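Local coordinates for protein afifavidin (Afifella pfennigii, PDB 6HDV) that forms a strong non-covalent complex with biotin and 2-iminobiotin, although its exact biological role remains obscure, at residues S98-V103 with F125-K130. Residues are numbered along the deposited sequence; the frame is centred on the assembly and turned at random.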
loop_
_atom_site.group_PDB
_atom_site.type_symbol
_atom_site.label_atom_id
_atom_site.label_comp_id
_atom_site.label_asym_id
_atom_site.label_seq_id
_atom_site.Cartn_x
_atom_site.Cartn_y
_atom_site.Cartn_z
ATOM N N SER A 98 12.357 -19.218 -28.885
ATOM C CA SER A 98 12.561 -17.798 -28.617
ATOM C C SER A 98 12.195 -16.929 -29.834
ATOM O O SER A 98 12.410 -15.723 -29.759
ATOM C CB SER A 98 13.974 -17.521 -28.176
ATOM O OG SER A 98 14.042 -16.222 -27.618
ATOM N N ASP A 99 11.680 -17.520 -30.933
ATOM C CA ASP A 99 11.150 -16.748 -32.104
ATOM C C ASP A 99 9.639 -16.550 -31.851
ATOM O O ASP A 99 8.833 -17.325 -32.312
ATOM C CB ASP A 99 11.515 -17.397 -33.455
ATOM C CG ASP A 99 12.681 -18.404 -33.450
ATOM O OD1 ASP A 99 13.762 -18.130 -32.840
ATOM O OD2 ASP A 99 12.517 -19.477 -34.070
ATOM N N VAL A 100 9.274 -15.524 -31.065
ATOM C CA VAL A 100 7.901 -15.279 -30.606
ATOM C C VAL A 100 7.388 -13.963 -31.196
ATOM O O VAL A 100 8.070 -12.968 -31.081
ATOM C CB VAL A 100 7.812 -15.215 -29.074
ATOM C CG1 VAL A 100 6.402 -14.925 -28.574
ATOM C CG2 VAL A 100 8.331 -16.502 -28.449
ATOM N N THR A 101 6.158 -13.993 -31.744
ATOM C CA THR A 101 5.492 -12.862 -32.408
ATOM C C THR A 101 4.122 -12.635 -31.753
ATOM O O THR A 101 3.574 -13.515 -31.187
ATOM C CB THR A 101 5.362 -13.096 -33.929
ATOM O OG1 THR A 101 4.674 -14.305 -34.227
ATOM C CG2 THR A 101 6.700 -13.229 -34.610
ATOM N N ILE A 102 3.608 -11.412 -31.804
ATOM C CA ILE A 102 2.264 -11.133 -31.449
ATOM C C ILE A 102 1.604 -10.543 -32.696
ATOM O O ILE A 102 1.998 -9.480 -33.165
ATOM C CB ILE A 102 2.123 -10.118 -30.304
ATOM C CG1 ILE A 102 3.102 -10.323 -29.154
ATOM C CG2 ILE A 102 0.679 -10.092 -29.831
ATOM C CD1 ILE A 102 3.107 -9.163 -28.174
ATOM N N VAL A 103 0.592 -11.242 -33.210
ATOM C CA VAL A 103 -0.194 -10.732 -34.285
ATOM C C VAL A 103 -1.287 -9.895 -33.639
ATOM O O VAL A 103 -2.046 -10.457 -32.867
ATOM C CB VAL A 103 -0.758 -11.883 -35.151
ATOM C CG1 VAL A 103 -1.606 -11.396 -36.325
ATOM C CG2 VAL A 103 0.345 -12.812 -35.665
ATOM N N PHE A 125 4.264 -7.665 -33.684
ATOM C CA PHE A 125 5.337 -7.498 -32.748
ATOM C C PHE A 125 6.222 -8.729 -32.710
ATOM O O PHE A 125 5.729 -9.818 -32.867
ATOM C CB PHE A 125 4.755 -7.309 -31.363
ATOM C CG PHE A 125 4.050 -5.992 -31.249
ATOM C CD1 PHE A 125 4.749 -4.840 -30.943
ATOM C CD2 PHE A 125 2.696 -5.923 -31.481
ATOM C CE1 PHE A 125 4.099 -3.625 -30.847
ATOM C CE2 PHE A 125 2.048 -4.707 -31.412
ATOM C CZ PHE A 125 2.752 -3.559 -31.100
ATOM N N THR A 126 7.524 -8.524 -32.550
ATOM C CA THR A 126 8.408 -9.628 -32.428
ATOM C C THR A 126 9.234 -9.385 -31.164
ATOM O O THR A 126 9.615 -8.257 -30.848
ATOM C CB THR A 126 9.223 -9.884 -33.708
ATOM O OG1 THR A 126 10.478 -9.295 -33.437
ATOM C CG2 THR A 126 8.661 -9.323 -35.005
ATOM N N LEU A 127 9.475 -10.472 -30.439
ATOM C CA LEU A 127 10.130 -10.441 -29.177
ATOM C C LEU A 127 11.612 -10.132 -29.371
ATOM O O LEU A 127 12.237 -10.700 -30.227
ATOM C CB LEU A 127 9.991 -11.815 -28.541
ATOM C CG LEU A 127 10.751 -11.980 -27.233
ATOM C CD1 LEU A 127 10.112 -11.120 -26.148
ATOM C CD2 LEU A 127 10.832 -13.452 -26.842
ATOM N N VAL A 128 12.159 -9.275 -28.509
ATOM C CA VAL A 128 13.580 -8.924 -28.553
ATOM C C VAL A 128 14.233 -9.513 -27.306
ATOM O O VAL A 128 13.794 -9.259 -26.211
ATOM C CB VAL A 128 13.759 -7.397 -28.610
ATOM C CG1 VAL A 128 15.208 -6.969 -28.502
ATOM C CG2 VAL A 128 13.148 -6.827 -29.865
ATOM N N ASN A 129 15.270 -10.315 -27.511
ATOM C CA ASN A 129 15.999 -10.918 -26.433
ATOM C C ASN A 129 16.899 -9.858 -25.823
ATOM O O ASN A 129 17.696 -9.285 -26.559
ATOM C CB ASN A 129 16.902 -12.064 -26.892
ATOM C CG ASN A 129 16.128 -13.297 -27.304
ATOM O OD1 ASN A 129 15.044 -13.590 -26.784
ATOM N ND2 ASN A 129 16.681 -14.009 -28.267
ATOM N N LYS A 130 16.767 -9.684 -24.502
ATOM C CA LYS A 130 17.511 -8.708 -23.717
ATOM C C LYS A 130 19.012 -8.857 -24.026
ATOM O O LYS A 130 19.566 -9.932 -23.778
ATOM C CB LYS A 130 17.195 -8.899 -22.231
ATOM C CG LYS A 130 17.959 -7.998 -21.268
ATOM C CD LYS A 130 18.035 -8.533 -19.847
ATOM C CE LYS A 130 17.116 -7.856 -18.853
ATOM N NZ LYS A 130 17.871 -6.953 -17.963
HETATM O O HOH W 1 11.795 -13.407 -31.179
#
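I102 and F125 face each other as a hydrogen-bonded pair of the antiparallel hairpin made by strands 99-111 and 116-132, the last two strands of the avidin barrel. I102 N donates a hydrogen bond to F125 O at 2.9 Å, and F125 N returns a bond to I102 O. Two residues along, L127 N reaches V100 O almost in line with the carbonyl, at a C=O...N angle of 171°. Between these bonds lies the non-hydrogen-bonded pair T101 and T126, where T101 CA comes to 3.1 Å from F125 O in a CA-H...O contact.

L127 illustrates how a side chain spans the end of the direct ladder. Its CB sits 3.4 Å from V100 O and also meets V100 CB. With CG anti to the backbone N (chi1 175°), the branch extends toward the start of the other strand, and CD2 packs against V100 CB, ending 4.0 Å from S98 O. Beyond L127 the direct backbone ladder gives way to a water, which donates to L127 O and S98 O and accepts a longer bond from V100 N (3.3 Å).

The side chains of I102 and F125 cross obliquely: CB, CG1 and CD1 of the isoleucine all pack on F125 CB, while the ring turns away into the barrel, its edge near I102 O. There it meets the W89 ring at a steep angle and touches N25, which by close similarity probably binds biotin. W23 of the first strand packs on V100, I102 and L127, and T126 is joined to V24 by backbone hydrogen bonding, closing the barrel. The contact thus grades from a section held by direct backbone bonds beside the probable biotin site to a water-bridged, more exposed end, where S98 is poorly ordered.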